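Local structure of tRNA (guanine(26)-N(2))-dimethyltransferase (Pyrococcus horikoshii, 2DUL) at residues A[187-195]-A[250-259]; A[178-186]-A[199-207]. The protein catalyses the S-adenosyl-L-methionine-dependent dimethylation of guanine 26 in tRNA, probably acting on a number of different tRNAs. One frame throughout, in Å; residues are numbered along the deposited sequence.

Both contacts use helix 192-209 and the chain that leads into it: 178-186 runs directly into 187-195, and the two contact centres lie about 17 Å apart. Contact 2 is the more buried and lies nearer the centre of the chain. It holds the end of helix 175-182 against the middle and C-terminal part of helix 192-209 through aliphatic packing and an arginine bound to backbone carbonyls. Contact 1 is farther out and only partly buried; it sets the loop before helix 192-209 against a β-hairpin, with leucines round a phenylalanine and a charged pair at the more exposed side. Strand 273-277 touches residues of both contacts.

Contact 1: residues A[187-195]-A[250-259]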
loop_
_atom_site.group_PDB
_atom_site.type_symbol
_atom_site.label_atom_id
_atom_site.label_comp_id
_atom_site.label_asym_id
_atom_site.label_seq_id
_atom_site.Cartn_x
_atom_site.Cartn_y
_atom_site.Cartn_z
ATOM N N LEU A 187 -5.514 5.694 -16.045
ATOM C CA LEU A 187 -5.972 7.045 -16.348
ATOM C C LEU A 187 -4.893 8.038 -15.931
ATOM O O LEU A 187 -4.546 8.131 -14.755
ATOM C CB LEU A 187 -7.266 7.360 -15.593
ATOM C CG LEU A 187 -7.725 8.826 -15.672
ATOM C CD1 LEU A 187 -7.983 9.217 -17.117
ATOM C CD2 LEU A 187 -8.979 9.022 -14.834
ATOM N N ARG A 188 -4.344 8.773 -16.890
ATOM C CA ARG A 188 -3.321 9.752 -16.548
ATOM C C ARG A 188 -3.953 11.079 -16.132
ATOM O O ARG A 188 -5.157 11.278 -16.291
ATOM C CB ARG A 188 -2.348 9.944 -17.719
ATOM C CG ARG A 188 -2.965 9.959 -19.106
ATOM C CD ARG A 188 -3.638 11.282 -19.433
ATOM N NE ARG A 188 -5.065 11.289 -19.119
ATOM C CZ ARG A 188 -5.843 12.364 -19.219
ATOM N NH1 ARG A 188 -7.131 12.281 -18.919
ATOM N NH2 ARG A 188 -5.330 13.524 -19.612
ATOM N N GLY A 189 -3.147 11.976 -15.579
ATOM C CA GLY A 189 -3.678 13.258 -15.154
ATOM C C GLY A 189 -3.756 13.410 -13.646
ATOM O O GLY A 189 -3.150 12.642 -12.898
ATOM N N GLU A 190 -4.529 14.395 -13.205
ATOM C CA GLU A 190 -4.680 14.701 -11.788
ATOM C C GLU A 190 -5.183 13.572 -10.891
ATOM O O GLU A 190 -4.914 13.570 -9.694
ATOM C CB GLU A 190 -5.604 15.914 -11.615
ATOM C CG GLU A 190 -6.990 15.726 -12.215
ATOM C CD GLU A 190 -7.128 16.344 -13.594
ATOM O OE1 GLU A 190 -6.214 16.174 -14.427
ATOM O OE2 GLU A 190 -8.162 16.995 -13.849
ATOM N N LEU A 191 -5.918 12.622 -11.453
ATOM C CA LEU A 191 -6.453 11.525 -10.652
ATOM C C LEU A 191 -5.591 10.261 -10.640
ATOM O O LEU A 191 -5.889 9.319 -9.907
ATOM C CB LEU A 191 -7.859 11.162 -11.153
ATOM C CG LEU A 191 -9.066 11.969 -10.650
ATOM C CD1 LEU A 191 -8.721 13.433 -10.500
ATOM C CD2 LEU A 191 -10.230 11.765 -11.607
ATOM N N CYS A 192 -4.515 10.251 -11.421
ATOM C CA CYS A 192 -3.676 9.059 -11.533
ATOM C C CYS A 192 -3.139 8.438 -10.244
ATOM O O CYS A 192 -3.068 7.212 -10.142
ATOM C CB CYS A 192 -2.520 9.303 -12.513
ATOM S SG CYS A 192 -1.208 10.384 -11.937
ATOM N N HIS A 193 -2.766 9.253 -9.261
ATOM C CA HIS A 193 -2.260 8.700 -8.012
ATOM C C HIS A 193 -3.326 7.805 -7.369
ATOM O O HIS A 193 -3.023 6.712 -6.887
ATOM C CB HIS A 193 -1.867 9.819 -7.047
ATOM C CG HIS A 193 -0.692 10.627 -7.504
ATOM N ND1 HIS A 193 -0.339 11.826 -6.921
ATOM C CD2 HIS A 193 0.213 10.407 -8.489
ATOM C CE1 HIS A 193 0.729 12.312 -7.530
ATOM N NE2 HIS A 193 1.084 11.470 -8.485
ATOM N N GLU A 194 -4.576 8.261 -7.367
ATOM C CA GLU A 194 -5.626 7.452 -6.765
ATOM C C GLU A 194 -6.041 6.291 -7.662
ATOM O O GLU A 194 -6.248 5.180 -7.174
ATOM C CB GLU A 194 -6.863 8.283 -6.413
ATOM C CG GLU A 194 -7.881 7.439 -5.629
ATOM C CD GLU A 194 -9.089 8.208 -5.147
ATOM O OE1 GLU A 194 -8.989 9.437 -4.957
ATOM O OE2 GLU A 194 -10.143 7.569 -4.925
ATOM N N VAL A 195 -6.178 6.540 -8.962
ATOM C CA VAL A 195 -6.571 5.471 -9.884
ATOM C C VAL A 195 -5.535 4.347 -9.834
ATOM O O VAL A 195 -5.886 3.161 -9.790
ATOM C CB VAL A 195 -6.720 6.001 -11.331
ATOM C CG1 VAL A 195 -6.957 4.844 -12.302
ATOM C CG2 VAL A 195 -7.889 6.976 -11.398
ATOM N N ILE A 250 -14.004 3.744 -14.321
ATOM C CA ILE A 250 -14.098 5.192 -14.253
ATOM C C ILE A 250 -14.144 5.775 -15.660
ATOM O O ILE A 250 -13.453 5.299 -16.561
ATOM C CB ILE A 250 -12.865 5.797 -13.546
ATOM C CG1 ILE A 250 -12.787 5.293 -12.106
ATOM C CG2 ILE A 250 -12.926 7.321 -13.605
ATOM C CD1 ILE A 250 -11.412 5.457 -11.489
ATOM N N TYR A 251 -14.971 6.797 -15.834
ATOM C CA TYR A 251 -15.095 7.503 -17.095
ATOM C C TYR A 251 -14.648 8.915 -16.745
ATOM O O TYR A 251 -15.027 9.456 -15.703
ATOM C CB TYR A 251 -16.541 7.472 -17.572
ATOM C CG TYR A 251 -16.991 6.070 -17.930
ATOM C CD1 TYR A 251 -16.655 5.506 -19.160
ATOM C CD2 TYR A 251 -17.725 5.301 -17.028
ATOM C CE1 TYR A 251 -17.038 4.212 -19.490
ATOM C CE2 TYR A 251 -18.115 3.998 -17.340
ATOM C CZ TYR A 251 -17.767 3.461 -18.576
ATOM O OH TYR A 251 -18.136 2.180 -18.901
ATOM N N PHE A 252 -13.834 9.505 -17.608
ATOM C CA PHE A 252 -13.288 10.829 -17.341
ATOM C C PHE A 252 -13.416 11.743 -18.553
ATOM O O PHE A 252 -13.031 11.372 -19.659
ATOM C CB PHE A 252 -11.815 10.672 -16.954
ATOM C CG PHE A 252 -11.148 11.948 -16.516
ATOM C CD1 PHE A 252 -11.363 12.463 -15.241
ATOM C CD2 PHE A 252 -10.277 12.615 -17.374
ATOM C CE1 PHE A 252 -10.714 13.626 -14.823
ATOM C CE2 PHE A 252 -9.623 13.778 -16.967
ATOM C CZ PHE A 252 -9.841 14.284 -15.689
ATOM N N ASP A 253 -13.964 12.936 -18.344
ATOM C CA ASP A 253 -14.126 13.898 -19.434
ATOM C C ASP A 253 -12.916 14.829 -19.429
ATOM O O ASP A 253 -12.764 15.641 -18.521
ATOM C CB ASP A 253 -15.396 14.724 -19.237
ATOM C CG ASP A 253 -15.769 15.533 -20.474
ATOM O OD1 ASP A 253 -14.860 15.962 -21.226
ATOM O OD2 ASP A 253 -16.979 15.751 -20.684
ATOM N N ASP A 254 -12.067 14.714 -20.444
ATOM C CA ASP A 254 -10.859 15.536 -20.526
ATOM C C ASP A 254 -11.112 17.037 -20.646
ATOM O O ASP A 254 -10.238 17.845 -20.327
ATOM C CB ASP A 254 -9.993 15.097 -21.708
ATOM C CG ASP A 254 -9.553 13.654 -21.604
ATOM O OD1 ASP A 254 -9.015 13.262 -20.547
ATOM O OD2 ASP A 254 -9.740 12.911 -22.588
ATOM N N LYS A 255 -12.295 17.414 -21.111
ATOM C CA LYS A 255 -12.602 18.827 -21.272
ATOM C C LYS A 255 -13.189 19.486 -20.030
ATOM O O LYS A 255 -13.227 20.714 -19.936
ATOM C CB LYS A 255 -13.547 19.025 -22.462
ATOM C CG LYS A 255 -12.898 18.726 -23.811
ATOM C CD LYS A 255 -13.774 19.142 -24.986
ATOM C CE LYS A 255 -14.991 18.244 -25.148
ATOM N NZ LYS A 255 -15.913 18.310 -23.982
ATOM N N THR A 256 -13.615 18.676 -19.065
ATOM C CA THR A 256 -14.233 19.212 -17.855
ATOM C C THR A 256 -13.663 18.729 -16.520
ATOM O O THR A 256 -13.795 19.416 -15.510
ATOM C CB THR A 256 -15.740 18.910 -17.843
ATOM O OG1 THR A 256 -15.938 17.496 -17.717
ATOM C CG2 THR A 256 -16.394 19.393 -19.130
ATOM N N GLY A 257 -13.043 17.556 -16.505
ATOM C CA GLY A 257 -12.505 17.046 -15.260
ATOM C C GLY A 257 -13.572 16.280 -14.493
ATOM O O GLY A 257 -13.338 15.804 -13.386
ATOM N N LYS A 258 -14.757 16.165 -15.080
ATOM C CA LYS A 258 -15.839 15.432 -14.437
ATOM C C LYS A 258 -15.627 13.935 -14.622
ATOM O O LYS A 258 -15.234 13.487 -15.699
ATOM C CB LYS A 258 -17.191 15.824 -15.033
ATOM C CG LYS A 258 -18.369 15.079 -14.404
ATOM C CD LYS A 258 -19.696 15.535 -14.987
ATOM C CE LYS A 258 -20.863 14.784 -14.356
ATOM N NZ LYS A 258 -20.714 13.313 -14.543
ATOM N N PHE A 259 -15.883 13.164 -13.568
ATOM C CA PHE A 259 -15.729 11.719 -13.639
ATOM C C PHE A 259 -17.065 11.037 -13.387
ATOM O O PHE A 259 -17.973 11.625 -12.802
ATOM C CB PHE A 259 -14.679 11.230 -12.620
ATOM C CG PHE A 259 -15.056 11.459 -11.172
ATOM C CD1 PHE A 259 -16.017 10.664 -10.546
ATOM C CD2 PHE A 259 -14.433 12.459 -10.430
ATOM C CE1 PHE A 259 -16.347 10.864 -9.199
ATOM C CE2 PHE A 259 -14.756 12.667 -9.086
ATOM C CZ PHE A 259 -15.717 11.867 -8.468
#
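Leu-187 and Phe-252 bring the backbones closest at one end of the contact, with their CA atoms 8.3 Å apart; Glu-190 and Gly-257 do so at the other. No backbone hydrogen bond joins the segments, so side chains fill the gap. A type I turn from Gly-189 to Cys-192 leads 187-195 into its helix, while 250-259 leaves a strand and doubles back, with Asp-253 N bonded to Lys-258 O. The ring of Phe-252 fills the centre. Its CG is anti to the backbone N (chi1 -174°), which carries the ring in among the side chains of the other segment. Leu-187 lies across its root, CD2 3.9 Å from Phe-252 CB, and Leu-191 CD2 comes within 3.7 Å of Phe-252 CE1. Glu-190 reaches the ring edge near its plane, OE2 3.7 Å from Phe-252 CZ, with the carboxylate turned 90° to the ring; its charge is paired with Arg-330 of helix 324-331. On the CD2 side of the ring, Arg-188 bends at chi2 and chi3 to place NH1 3.5 Å from Phe-252 CE2. The same NH1 makes a salt bridge to Asp-254 OD1 at 2.7 Å, although its hydrogen bond is weak at 120°. Farther along, Val-195 CG2 touches Ile-250 CD1 at 3.8 Å. Asp-253 and Thr-256 form an Asx turn and an ST turn in the hairpin loop. The whole is a β-hairpin of the three-stranded antiparallel sheet, docked through Phe-252 on the loop before a helix, with Ile-250 on the helix's first turn.

Contact 2: residues A[178-186]-A[199-207]; sequences CLRKYLAVP and ILVGVIARY
Arg-206 turns the edge of its guanidinium to the carbonyls of Tyr-182 and Leu-183, both near its plane but slightly tilted from it, while Ala-184 CB approaches obliquely. Arg-206 NH1 donates to Leu-183 O at 2.9 Å (152°), and Arg-206 NH2 to Tyr-182 O at 2.8 Å (138°), with a weak second bond from NH2 to Leu-183 O. Arg-206 NE adds a weak bond to Gly-202 O of its own helix, helping to fix the group's rotation. The Tyr-182 ring takes Val-203 CG1 at its edge, 4.2 Å from Tyr-182 CD1; Ile-199 CG2 meets the root of this side chain, 3.8 Å from Tyr-182 CB. Ile-199 CG2, anti to the backbone N, also reaches Ala-184 CB at 3.9 Å, while CD1 on the other branch rests against Pro-186. A water bridges the two segments, donating to Lys-181 O and lying 2.6 Å from Tyr-207 OH. The axes of 178-182 and 199-207 run 44° apart. A leucine in place of Arg-206 would probably leave the carbonyls of Tyr-182 and Leu-183 without these donors and the turn less firmly held. Helix 175-182 ends here, with Leu-183 at positive phi, and the guanidinium supplies hydrogen bonds to the carbonyls at that end and probably offsets the partial negative charge of the last carbonyls of the helix, while Ile-199 and Val-203 provide the apolar grip.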
loop_
_atom_site.group_PDB
_atom_site.type_symbol
_atom_site.label_atom_id
_atom_site.label_comp_id
_atom_site.label_asym_id
_atom_site.label_seq_id
_atom_site.Cartn_x
_atom_site.Cartn_y
_atom_site.Cartn_z
ATOM N N CYS A 178 1.012 -1.275 -18.299
ATOM C CA CYS A 178 -0.012 -1.397 -17.266
ATOM C C CYS A 178 -0.969 -2.521 -17.630
ATOM O O CYS A 178 -1.399 -3.276 -16.761
ATOM C CB CYS A 178 -0.790 -0.083 -17.086
ATOM S SG CYS A 178 -1.872 -0.078 -15.611
ATOM N N LEU A 179 -1.302 -2.637 -18.912
ATOM C CA LEU A 179 -2.195 -3.704 -19.362
ATOM C C LEU A 179 -1.544 -5.065 -19.103
ATOM O O LEU A 179 -2.198 -5.999 -18.632
ATOM C CB LEU A 179 -2.495 -3.568 -20.857
ATOM C CG LEU A 179 -3.832 -2.950 -21.281
ATOM C CD1 LEU A 179 -3.987 -1.566 -20.679
ATOM C CD2 LEU A 179 -3.897 -2.891 -22.807
ATOM N N ARG A 180 -0.255 -5.171 -19.411
ATOM C CA ARG A 180 0.466 -6.425 -19.219
ATOM C C ARG A 180 0.636 -6.827 -17.757
ATOM O O ARG A 180 0.416 -7.985 -17.400
ATOM C CB ARG A 180 1.861 -6.367 -19.864
ATOM C CG ARG A 180 1.880 -6.194 -21.388
ATOM C CD ARG A 180 3.207 -6.686 -21.973
ATOM N NE ARG A 180 4.357 -6.085 -21.302
ATOM C CZ ARG A 180 4.794 -4.844 -21.509
ATOM N NH1 ARG A 180 4.188 -4.053 -22.383
ATOM N NH2 ARG A 180 5.832 -4.385 -20.820
ATOM N N LYS A 181 1.029 -5.876 -16.916
ATOM C CA LYS A 181 1.271 -6.164 -15.507
ATOM C C LYS A 181 0.041 -6.191 -14.607
ATOM O O LYS A 181 -0.106 -7.095 -13.777
ATOM C CB LYS A 181 2.273 -5.155 -14.931
ATOM C CG LYS A 181 3.621 -5.119 -15.649
ATOM C CD LYS A 181 4.508 -4.007 -15.104
ATOM C CE LYS A 181 5.767 -3.829 -15.951
ATOM N NZ LYS A 181 6.648 -5.027 -15.891
ATOM N N TYR A 182 -0.832 -5.200 -14.773
ATOM C CA TYR A 182 -2.019 -5.071 -13.936
ATOM C C TYR A 182 -3.355 -5.404 -14.576
ATOM O O TYR A 182 -4.388 -5.338 -13.907
ATOM C CB TYR A 182 -2.066 -3.650 -13.364
ATOM C CG TYR A 182 -0.842 -3.341 -12.540
ATOM C CD1 TYR A 182 -0.717 -3.835 -11.244
ATOM C CD2 TYR A 182 0.221 -2.604 -13.072
ATOM C CE1 TYR A 182 0.431 -3.611 -10.493
ATOM C CE2 TYR A 182 1.384 -2.374 -12.323
ATOM C CZ TYR A 182 1.476 -2.884 -11.036
ATOM O OH TYR A 182 2.608 -2.695 -10.285
ATOM N N LEU A 183 -3.340 -5.764 -15.855
ATOM C CA LEU A 183 -4.562 -6.101 -16.578
ATOM C C LEU A 183 -5.653 -5.045 -16.349
ATOM O O LEU A 183 -6.801 -5.362 -16.017
ATOM C CB LEU A 183 -5.049 -7.496 -16.151
ATOM C CG LEU A 183 -4.069 -8.630 -16.490
ATOM C CD1 LEU A 183 -4.588 -9.956 -15.938
ATOM C CD2 LEU A 183 -3.885 -8.715 -18.010
ATOM N N ALA A 184 -5.281 -3.783 -16.534
ATOM C CA ALA A 184 -6.202 -2.666 -16.354
ATOM C C ALA A 184 -5.744 -1.486 -17.211
ATOM O O ALA A 184 -4.551 -1.347 -17.495
ATOM C CB ALA A 184 -6.246 -2.254 -14.874
ATOM N N VAL A 185 -6.702 -0.655 -17.620
ATOM C CA VAL A 185 -6.443 0.535 -18.428
ATOM C C VAL A 185 -6.289 1.721 -17.468
ATOM O O VAL A 185 -7.248 2.129 -16.805
ATOM C CB VAL A 185 -7.621 0.808 -19.405
ATOM C CG1 VAL A 185 -7.323 2.030 -20.263
ATOM C CG2 VAL A 185 -7.864 -0.419 -20.288
ATOM N N PRO A 186 -5.078 2.295 -17.385
ATOM C CA PRO A 186 -4.810 3.427 -16.494
ATOM C C PRO A 186 -5.316 4.782 -16.989
ATOM O O PRO A 186 -5.521 4.990 -18.187
ATOM C CB PRO A 186 -3.290 3.396 -16.362
ATOM C CG PRO A 186 -2.874 3.038 -17.757
ATOM C CD PRO A 186 -3.867 1.934 -18.151
ATOM N N ILE A 199 -6.167 0.616 -8.847
ATOM C CA ILE A 199 -5.832 -0.447 -9.791
ATOM C C ILE A 199 -5.068 -1.528 -9.023
ATOM O O ILE A 199 -5.313 -2.723 -9.198
ATOM C CB ILE A 199 -4.951 0.069 -10.970
ATOM C CG1 ILE A 199 -5.819 0.859 -11.958
ATOM C CG2 ILE A 199 -4.302 -1.118 -11.704
ATOM C CD1 ILE A 199 -5.027 1.592 -13.037
ATOM N N LEU A 200 -4.157 -1.106 -8.153
ATOM C CA LEU A 200 -3.374 -2.051 -7.357
ATOM C C LEU A 200 -4.294 -2.882 -6.459
ATOM O O LEU A 200 -4.179 -4.103 -6.393
ATOM C CB LEU A 200 -2.371 -1.305 -6.477
ATOM C CG LEU A 200 -1.014 -1.948 -6.161
ATOM C CD1 LEU A 200 -0.471 -1.324 -4.878
ATOM C CD2 LEU A 200 -1.136 -3.447 -6.013
ATOM N N VAL A 201 -5.198 -2.217 -5.745
ATOM C CA VAL A 201 -6.112 -2.943 -4.867
ATOM C C VAL A 201 -6.960 -3.890 -5.705
ATOM O O VAL A 201 -7.176 -5.045 -5.333
ATOM C CB VAL A 201 -7.043 -1.980 -4.099
ATOM C CG1 VAL A 201 -8.053 -2.778 -3.272
ATOM C CG2 VAL A 201 -6.206 -1.067 -3.191
ATOM N N GLY A 202 -7.425 -3.388 -6.844
ATOM C CA GLY A 202 -8.251 -4.181 -7.733
ATOM C C GLY A 202 -7.599 -5.446 -8.269
ATOM O O GLY A 202 -8.269 -6.470 -8.413
ATOM N N VAL A 203 -6.305 -5.396 -8.565
ATOM C CA VAL A 203 -5.631 -6.581 -9.092
ATOM C C VAL A 203 -5.439 -7.632 -7.993
ATOM O O VAL A 203 -5.509 -8.836 -8.251
ATOM C CB VAL A 203 -4.261 -6.223 -9.742
ATOM C CG1 VAL A 203 -3.219 -5.938 -8.673
ATOM C CG2 VAL A 203 -3.816 -7.364 -10.672
ATOM N N ILE A 204 -5.215 -7.174 -6.766
ATOM C CA ILE A 204 -5.060 -8.086 -5.639
ATOM C C ILE A 204 -6.397 -8.809 -5.444
ATOM O O ILE A 204 -6.434 -10.028 -5.263
ATOM C CB ILE A 204 -4.710 -7.332 -4.332
ATOM C CG1 ILE A 204 -3.339 -6.667 -4.462
ATOM C CG2 ILE A 204 -4.699 -8.308 -3.152
ATOM C CD1 ILE A 204 -2.992 -5.758 -3.297
ATOM N N ALA A 205 -7.486 -8.048 -5.500
ATOM C CA ALA A 205 -8.824 -8.610 -5.340
ATOM C C ALA A 205 -9.126 -9.637 -6.429
ATOM O O ALA A 205 -9.681 -10.701 -6.158
ATOM C CB ALA A 205 -9.871 -7.493 -5.370
ATOM N N ARG A 206 -8.771 -9.313 -7.667
ATOM C CA ARG A 206 -9.028 -10.219 -8.782
ATOM C C ARG A 206 -8.213 -11.504 -8.691
ATOM O O ARG A 206 -8.759 -12.581 -8.907
ATOM C CB ARG A 206 -8.783 -9.513 -10.124
ATOM C CG ARG A 206 -9.906 -8.533 -10.498
ATOM C CD ARG A 206 -9.661 -7.866 -11.844
ATOM N NE ARG A 206 -8.563 -6.911 -11.759
ATOM C CZ ARG A 206 -7.820 -6.526 -12.792
ATOM N NH1 ARG A 206 -8.055 -7.018 -13.999
ATOM N NH2 ARG A 206 -6.840 -5.652 -12.610
ATOM N N TYR A 207 -6.926 -11.409 -8.353
ATOM C CA TYR A 207 -6.098 -12.615 -8.230
ATOM C C TYR A 207 -6.532 -13.490 -7.054
ATOM O O TYR A 207 -6.388 -14.719 -7.094
ATOM C CB TYR A 207 -4.620 -12.262 -8.039
ATOM C CG TYR A 207 -3.823 -12.134 -9.322
ATOM C CD1 TYR A 207 -4.115 -11.137 -10.251
ATOM C CD2 TYR A 207 -2.786 -13.024 -9.612
ATOM C CE1 TYR A 207 -3.396 -11.026 -11.446
ATOM C CE2 TYR A 207 -2.061 -12.926 -10.802
ATOM C CZ TYR A 207 -2.371 -11.928 -11.711
ATOM O OH TYR A 207 -1.673 -11.830 -12.891
HETATM O O HOH W 1 -1.476 -9.524 -14.146
#